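Local coordinates for histidine acid phosphatase (Hafnia alvei, PDB 4ARU), which belongs to branch 2 of the histidine phosphatase superfamily, the group that contains the histidine acid phosphatases, at residues A[17-22]-A[92-97]; A[147-152]-A[261-266]; A[226-231]-A[244-249]. One frame throughout, in Å; residues are numbered along the deposited sequence.

Interaction 1. Residues A[17-22]-A[92-97]; sequences SRHGVR and DQRTRK. With TLA (L(+)-tartaric acid), chain B.
R94 lays its CD over one face of the H19 imidazole in a CH-pi contact, 3.5 Å from R94 CD to the ring centroid and displaced toward the rim. R18 CG covers the opposite face, so the ring is held between two arginine chains. Extended from CG to NE (chi2 -176°), the R94 chain carries its guanidinium past the ring to the ligand, the two planes 75° apart. R22 runs alongside R94 in the same direction, with R22 CD 3.8 Å from R94 CD.

All four polar ends converge on a bound tartaric acid, probably from the crystallisation liquor. Its hydroxyl O2 is shared by H19 NE2 at 2.7 Å and R94 NE at 2.8 Å, while R94 NH2 takes carboxylate oxygen O1. At the other carboxylate, R18 donates through NE to O41 and through NH2 to O4 at 2.7 Å; R22 adds NE and NH2 to O4, which therefore receives three N-H groups.

Behind this shell, H19 ND1 donates to G20 O over 2.9 Å, nearly straight at 171°, in the ring plane and on a carbonyl lone pair. This bond fixes the ring's rotation and leaves NE2 facing the ligand. E222 forms a salt bridge with R18 NH1, G47 O accepts from R94 NH1, and H306 and D307 complete the site. The R18-H19-G20 sequence with R22 matches the RHGxR signature of histidine acid phosphatases. Three guanidinium groups around one small acid form a pocket suited to anions, consistent with the anion-binding active site of this family.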
# COMPACT_ATOMS: atom_id res chain seq x y z
N SER A 17 -4.97 2.66 -3.83
CA SER A 17 -5.40 1.75 -2.81
C SER A 17 -4.63 0.45 -2.84
O SER A 17 -4.43 -0.11 -3.92
CB SER A 17 -6.87 1.39 -3.00
OG SER A 17 -7.38 0.64 -1.92
N ARG A 18 -4.28 -0.10 -1.69
CA ARG A 18 -3.88 -1.51 -1.65
C ARG A 18 -5.10 -2.36 -1.86
O ARG A 18 -6.21 -2.00 -1.45
CB ARG A 18 -3.25 -1.84 -0.33
CG ARG A 18 -2.64 -3.24 -0.22
CD ARG A 18 -1.95 -3.45 1.11
NE ARG A 18 -1.44 -4.81 1.18
CZ ARG A 18 -1.30 -5.53 2.27
NH1 ARG A 18 -1.51 -5.02 3.47
NH2 ARG A 18 -0.91 -6.79 2.17
N HIS A 19 -4.92 -3.52 -2.46
CA HIS A 19 -5.99 -4.51 -2.49
C HIS A 19 -6.43 -4.95 -1.11
O HIS A 19 -5.81 -4.66 -0.08
CB HIS A 19 -5.55 -5.75 -3.28
CG HIS A 19 -4.33 -6.40 -2.74
ND1 HIS A 19 -4.29 -7.11 -1.56
CD2 HIS A 19 -3.06 -6.39 -3.22
CE1 HIS A 19 -3.04 -7.51 -1.33
NE2 HIS A 19 -2.29 -7.10 -2.34
N GLY A 20 -7.53 -5.66 -1.08
CA GLY A 20 -8.07 -6.18 0.14
C GLY A 20 -7.39 -7.42 0.71
O GLY A 20 -6.39 -7.89 0.23
N VAL A 21 -7.95 -7.91 1.79
CA VAL A 21 -7.44 -9.07 2.52
C VAL A 21 -7.33 -10.23 1.56
O VAL A 21 -8.29 -10.60 0.90
CB VAL A 21 -8.32 -9.43 3.72
CG1 VAL A 21 -7.84 -10.69 4.39
CG2 VAL A 21 -8.40 -8.28 4.72
N ARG A 22 -6.12 -10.81 1.53
CA ARG A 22 -5.80 -11.94 0.68
C ARG A 22 -5.17 -13.06 1.48
O ARG A 22 -4.60 -12.84 2.57
CB ARG A 22 -4.78 -11.47 -0.34
CG ARG A 22 -3.49 -10.86 0.20
CD ARG A 22 -2.29 -10.92 -0.75
NE ARG A 22 -1.10 -10.29 -0.18
CZ ARG A 22 -0.30 -10.85 0.72
NH1 ARG A 22 -0.56 -12.08 1.14
NH2 ARG A 22 0.76 -10.19 1.20
N ASP A 92 -3.65 -8.66 -11.28
CA ASP A 92 -3.90 -9.80 -10.41
C ASP A 92 -5.38 -9.93 -10.04
O ASP A 92 -6.14 -8.97 -10.02
CB ASP A 92 -3.07 -9.67 -9.13
CG ASP A 92 -1.61 -9.58 -9.42
OD1 ASP A 92 -1.10 -10.50 -10.11
OD2 ASP A 92 -1.01 -8.55 -9.04
N GLN A 93 -5.79 -11.14 -9.73
CA GLN A 93 -7.12 -11.37 -9.23
C GLN A 93 -7.40 -10.43 -8.05
O GLN A 93 -8.48 -9.81 -7.93
CB GLN A 93 -7.29 -12.86 -8.84
CG GLN A 93 -8.68 -13.25 -8.34
CD GLN A 93 -8.89 -13.14 -6.86
OE1 GLN A 93 -8.10 -12.61 -6.14
NE2 GLN A 93 -10.04 -13.64 -6.42
N ARG A 94 -6.45 -10.32 -7.13
CA ARG A 94 -6.70 -9.60 -5.87
C ARG A 94 -6.97 -8.12 -6.15
O ARG A 94 -7.79 -7.52 -5.45
CB ARG A 94 -5.57 -9.82 -4.88
CG ARG A 94 -4.18 -9.41 -5.34
CD ARG A 94 -3.14 -9.79 -4.26
NE ARG A 94 -1.78 -9.62 -4.75
CZ ARG A 94 -1.07 -10.55 -5.35
NH1 ARG A 94 -1.60 -11.75 -5.56
NH2 ARG A 94 0.15 -10.30 -5.78
N THR A 95 -6.29 -7.55 -7.13
CA THR A 95 -6.45 -6.13 -7.44
C THR A 95 -7.70 -5.91 -8.34
O THR A 95 -8.45 -4.97 -8.09
CB THR A 95 -5.18 -5.56 -8.14
OG1 THR A 95 -4.69 -6.48 -9.11
CG2 THR A 95 -4.09 -5.34 -7.16
N ARG A 96 -7.94 -6.77 -9.32
CA ARG A 96 -9.15 -6.64 -10.11
C ARG A 96 -10.37 -6.75 -9.22
O ARG A 96 -11.33 -5.96 -9.34
CB ARG A 96 -9.20 -7.67 -11.24
CG ARG A 96 -8.18 -7.40 -12.32
CD ARG A 96 -8.21 -8.32 -13.51
NE ARG A 96 -7.68 -9.65 -13.18
CZ ARG A 96 -8.41 -10.73 -12.93
NH1 ARG A 96 -9.73 -10.69 -12.92
NH2 ARG A 96 -7.78 -11.85 -12.65
N LYS A 97 -10.41 -7.74 -8.32
CA LYS A 97 -11.58 -7.91 -7.49
C LYS A 97 -11.70 -6.78 -6.46
O LYS A 97 -12.81 -6.43 -6.03
CB LYS A 97 -11.54 -9.26 -6.81
CG LYS A 97 -11.62 -10.41 -7.78
CD LYS A 97 -12.95 -10.52 -8.42
CE LYS A 97 -13.05 -11.88 -9.14
NZ LYS A 97 -14.49 -12.30 -9.22
O1 TLA B . 2.04 -8.39 -5.10
O11 TLA B . 3.21 -9.27 -3.39
C1 TLA B . 2.20 -8.68 -3.88
C2 TLA B . 1.09 -8.35 -2.93
O2 TLA B . 0.00 -7.78 -3.64
C3 TLA B . 1.62 -7.33 -1.91
O3 TLA B . 2.28 -6.24 -2.52
C4 TLA B . 0.48 -6.86 -1.03
O4 TLA B . -0.04 -7.71 -0.25
O41 TLA B . 0.09 -5.66 -1.06

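Interaction 2. Residues A[147-152]-A[261-266]; sequences EKQAGT and SRTPYI
Q149 and T263 run antiparallel alongside one another, the aliphatic start of the glutamine lying against the threonine hydroxyl: T263 OG1 is 3.2 Å from Q149 CB and 3.3 Å from Q149 CG. The hydroxyl's hydrogen bond goes to L259 O in the preceding helical turn; the glutamine atoms it meets are aliphatic carbons. With CG anti to the backbone N (chi1 -171°) and a bend at chi2 (80°), the Q149 amide swings over the turn at T263. There its OE1 comes to 3.5 Å from P264 CD, and its NE2 faces R262.

The R262 side chain lies roughly perpendicular to that of Q149, amide and guanidinium planes 40° apart. No direct hydrogen bond joins the pair; D258 does so instead, accepting from Q149 NE2 and pairing with R262 NH1. A water accepts from Q149 NE2 at 3.1 Å and donates to R262 O at 2.8 Å, adding a second bridge.

The contact thus sets the last turn of helix 139-150 against the kink between helices 243-262 and 264-282. A145 packs on T263 from the same helix as Q149, L259 touches both Q149 and A150, and R262 rests on A311 of helix 307-317.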
# COMPACT_ATOMS: atom_id res chain seq x y z
N GLU A 147 21.60 0.68 2.20
CA GLU A 147 22.44 0.94 3.38
C GLU A 147 22.22 2.35 3.88
O GLU A 147 22.10 2.56 5.11
CB GLU A 147 23.90 0.68 3.08
CG GLU A 147 24.75 0.98 4.30
CD GLU A 147 26.17 0.47 4.23
OE1 GLU A 147 26.44 -0.52 3.51
OE2 GLU A 147 27.04 1.05 4.94
N LYS A 148 22.10 3.31 2.98
CA LYS A 148 21.85 4.70 3.35
C LYS A 148 20.52 4.83 4.08
O LYS A 148 20.39 5.51 5.10
CB LYS A 148 21.89 5.58 2.11
CG LYS A 148 21.72 7.06 2.40
CD LYS A 148 21.66 7.83 1.08
CE LYS A 148 21.11 9.24 1.25
NZ LYS A 148 22.08 10.05 2.02
N GLN A 149 19.50 4.18 3.57
CA GLN A 149 18.18 4.24 4.18
C GLN A 149 18.23 3.62 5.58
O GLN A 149 17.62 4.12 6.49
CB GLN A 149 17.11 3.52 3.31
CG GLN A 149 15.68 3.73 3.78
CD GLN A 149 15.09 5.06 3.36
OE1 GLN A 149 15.72 5.92 2.79
NE2 GLN A 149 13.83 5.16 3.55
N ALA A 150 18.93 2.49 5.73
CA ALA A 150 19.03 1.81 7.03
C ALA A 150 19.91 2.60 8.01
O ALA A 150 19.70 2.53 9.22
CB ALA A 150 19.61 0.42 6.86
N GLY A 151 20.88 3.35 7.50
CA GLY A 151 21.81 4.09 8.37
C GLY A 151 22.92 3.24 8.93
O GLY A 151 23.69 3.71 9.76
N THR A 152 23.03 1.99 8.47
CA THR A 152 23.99 1.02 9.00
C THR A 152 24.15 -0.09 7.95
O THR A 152 23.23 -0.31 7.17
CB THR A 152 23.51 0.49 10.39
OG1 THR A 152 24.60 -0.08 11.13
CG2 THR A 152 22.40 -0.52 10.26
N SER A 261 11.10 -0.61 -0.18
CA SER A 261 10.15 0.14 -0.99
C SER A 261 10.19 1.66 -0.83
O SER A 261 9.87 2.38 -1.80
CB SER A 261 8.74 -0.37 -0.74
OG SER A 261 8.64 -1.72 -1.24
N ARG A 262 10.55 2.19 0.33
CA ARG A 262 10.62 3.64 0.50
C ARG A 262 11.93 4.27 0.11
O ARG A 262 11.98 5.40 -0.29
CB ARG A 262 10.26 4.08 1.93
CG ARG A 262 8.87 3.68 2.37
CD ARG A 262 8.43 4.37 3.67
NE ARG A 262 8.31 5.80 3.44
CZ ARG A 262 9.21 6.73 3.74
NH1 ARG A 262 10.34 6.44 4.33
NH2 ARG A 262 9.02 7.97 3.37
N THR A 263 13.01 3.52 0.25
CA THR A 263 14.33 4.00 -0.20
C THR A 263 14.25 4.75 -1.53
O THR A 263 13.81 4.14 -2.49
CB THR A 263 15.26 2.79 -0.40
OG1 THR A 263 15.51 2.20 0.88
CG2 THR A 263 16.60 3.18 -1.07
N PRO A 264 14.62 6.03 -1.59
CA PRO A 264 14.28 6.82 -2.79
C PRO A 264 14.77 6.21 -4.12
O PRO A 264 14.02 6.21 -5.08
CB PRO A 264 14.88 8.18 -2.50
CG PRO A 264 14.66 8.30 -1.01
CD PRO A 264 15.02 6.93 -0.47
N TYR A 265 15.98 5.69 -4.17
CA TYR A 265 16.48 5.11 -5.43
C TYR A 265 15.56 4.01 -5.93
O TYR A 265 15.25 3.91 -7.12
CB TYR A 265 17.90 4.60 -5.23
CG TYR A 265 18.54 4.06 -6.49
CD1 TYR A 265 19.03 4.90 -7.47
CD2 TYR A 265 18.61 2.71 -6.72
CE1 TYR A 265 19.60 4.40 -8.61
CE2 TYR A 265 19.17 2.20 -7.86
CZ TYR A 265 19.65 3.06 -8.81
OH TYR A 265 20.20 2.54 -9.96
N ILE A 266 15.13 3.15 -5.04
CA ILE A 266 14.25 2.06 -5.43
C ILE A 266 12.87 2.64 -5.74
O ILE A 266 12.23 2.27 -6.75
CB ILE A 266 14.14 1.02 -4.29
CG1 ILE A 266 15.49 0.35 -4.07
CG2 ILE A 266 13.07 -0.00 -4.61
CD1 ILE A 266 15.52 -0.66 -2.95
O HOH W 1 12.39 7.26 1.82

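Interaction 3. Residues A[226-231]-A[244-249]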
# COMPACT_ATOMS: atom_id res chain seq x y z
N LEU A 226 -3.14 -10.44 8.42
CA LEU A 226 -4.14 -10.90 7.44
C LEU A 226 -5.09 -11.93 8.03
O LEU A 226 -6.28 -11.86 7.81
CB LEU A 226 -3.51 -11.41 6.15
CG LEU A 226 -2.78 -10.38 5.30
CD1 LEU A 226 -1.91 -10.99 4.18
CD2 LEU A 226 -3.79 -9.44 4.67
N GLU A 227 -4.56 -12.86 8.82
CA GLU A 227 -5.40 -13.87 9.47
C GLU A 227 -6.44 -13.17 10.37
O GLU A 227 -7.60 -13.53 10.42
CB GLU A 227 -4.57 -14.78 10.36
CG GLU A 227 -3.63 -15.73 9.60
CD GLU A 227 -2.72 -16.51 10.52
OE1 GLU A 227 -2.75 -16.24 11.73
OE2 GLU A 227 -1.98 -17.41 10.04
N HIS A 228 -5.96 -12.17 11.09
CA HIS A 228 -6.81 -11.40 11.97
C HIS A 228 -7.89 -10.60 11.24
O HIS A 228 -9.06 -10.60 11.61
CB HIS A 228 -5.94 -10.50 12.84
CG HIS A 228 -6.68 -9.81 13.95
ND1 HIS A 228 -6.97 -10.42 15.15
CD2 HIS A 228 -7.18 -8.55 14.03
CE1 HIS A 228 -7.58 -9.55 15.94
NE2 HIS A 228 -7.76 -8.43 15.27
N ALA A 229 -7.46 -9.98 10.16
CA ALA A 229 -8.38 -9.21 9.32
C ALA A 229 -9.41 -10.09 8.61
O ALA A 229 -10.52 -9.63 8.34
CB ALA A 229 -7.58 -8.45 8.31
N GLN A 230 -9.06 -11.35 8.39
CA GLN A 230 -9.90 -12.37 7.77
C GLN A 230 -10.86 -12.99 8.80
O GLN A 230 -11.77 -13.77 8.45
CB GLN A 230 -8.98 -13.43 7.14
CG GLN A 230 -9.69 -14.63 6.54
CD GLN A 230 -10.61 -14.29 5.38
OE1 GLN A 230 -10.52 -13.22 4.82
NE2 GLN A 230 -11.46 -15.23 5.01
N GLY A 231 -10.64 -12.68 10.07
CA GLY A 231 -11.45 -13.25 11.11
C GLY A 231 -11.25 -14.72 11.35
O GLY A 231 -12.14 -15.43 11.88
N GLN A 244 0.65 -4.10 22.15
CA GLN A 244 2.10 -3.96 22.15
C GLN A 244 2.74 -5.05 21.32
O GLN A 244 3.67 -4.82 20.57
CB GLN A 244 2.65 -3.98 23.59
CG GLN A 244 4.18 -3.76 23.70
CD GLN A 244 5.05 -4.98 23.43
OE1 GLN A 244 4.68 -6.13 23.71
NE2 GLN A 244 6.20 -4.74 22.84
N GLN A 245 2.22 -6.26 21.41
CA GLN A 245 2.78 -7.37 20.60
C GLN A 245 2.50 -7.16 19.13
O GLN A 245 3.38 -7.33 18.33
CB GLN A 245 2.22 -8.70 21.07
CG GLN A 245 2.78 -9.13 22.41
CD GLN A 245 2.04 -10.32 22.98
OE1 GLN A 245 0.88 -10.58 22.66
NE2 GLN A 245 2.71 -11.02 23.86
N TRP A 246 1.28 -6.79 18.76
CA TRP A 246 0.99 -6.47 17.38
C TRP A 246 1.94 -5.40 16.88
O TRP A 246 2.47 -5.51 15.77
CB TRP A 246 -0.44 -5.96 17.20
CG TRP A 246 -1.49 -7.02 17.08
CD1 TRP A 246 -2.47 -7.27 17.94
CD2 TRP A 246 -1.64 -7.95 16.01
NE1 TRP A 246 -3.25 -8.34 17.50
CE2 TRP A 246 -2.75 -8.78 16.31
CE3 TRP A 246 -0.94 -8.15 14.84
CZ2 TRP A 246 -3.18 -9.80 15.45
CZ3 TRP A 246 -1.33 -9.18 13.99
CH2 TRP A 246 -2.44 -10.00 14.31
N ASN A 247 2.14 -4.35 17.67
CA ASN A 247 3.01 -3.27 17.19
C ASN A 247 4.42 -3.73 17.03
O ASN A 247 5.07 -3.33 16.06
CB ASN A 247 2.95 -2.05 18.13
CG ASN A 247 1.59 -1.34 18.13
OD1 ASN A 247 0.79 -1.52 17.22
ND2 ASN A 247 1.33 -0.59 19.15
N SER A 248 4.90 -4.55 17.94
CA SER A 248 6.28 -5.01 17.90
C SER A 248 6.50 -5.90 16.69
O SER A 248 7.50 -5.78 15.98
CB SER A 248 6.60 -5.75 19.20
OG SER A 248 7.91 -6.32 19.13
N LEU A 249 5.56 -6.79 16.38
CA LEU A 249 5.73 -7.64 15.20
C LEU A 249 5.65 -6.85 13.89
O LEU A 249 6.45 -7.02 12.95
CB LEU A 249 4.66 -8.72 15.19
CG LEU A 249 4.70 -9.71 16.34
CD1 LEU A 249 3.43 -10.60 16.40
CD2 LEU A 249 5.99 -10.55 16.29
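H228 and W246 reach toward each other from two helices whose backbones remain well separated, 10.7 Å between the CA atoms of these residues, the nearest such pair of the two segments. Residues 226-231 carry the end of helix 213-229, where G231, with a positive phi of 69°, completes a Schellman motif that ends the helix. Residues 244-249 form regular helix near the start of helix 243-262, with S248 N bonded to Q244 O and L249 N to Q245 O.

Both side chains leave their helices toward the gap, and two rings bridge it. H228 holds CG anti to its own amide nitrogen (chi1 -171°), which carries the imidazole out from the helix toward the tryptophan. The benzo edge of W246 comes over one imidazole face in an edge-to-face pair, six-membered ring and imidazole centroids 5.2 Å apart and planes at 60°. W246 CZ2 makes the closest approach, 3.8 Å from H228 CG, and W246 CH2 lies 3.8 Å from H228 CB.

L359 of helix 359-363 touches both aromatic residues, and H363 stacks on H228 while also donating from ND1 to H228 O. F224 and L225 pack on the indole from the H228 helix. With no hydrogen bond between the segments, cohesion here probably rests on dispersion, with the C-H edge of the indole perhaps slightly positive toward the imidazole face.

Interaction 1 supplies most of the tartaric acid pocket, which H306 and D307 also line; the other two contacts lie farther out. Interaction 3 touches it directly: R22 NH1 meets L226 CD1 at 3.5 Å, and V21 CG2 meets A229 CB at 3.7 Å, so helix 213-229 backs the signature loop and also carries H228; the two centres are about 19 Å apart. Interaction 2 has its centre about 27 Å from that of interaction 1, on the opposite side of the chain's centre, and does not touch it. Helix 243-262 connects interactions 2 and 3, pairing near its start with residues 226-231 and at its end with residues 147-152, with centres about 26 Å apart.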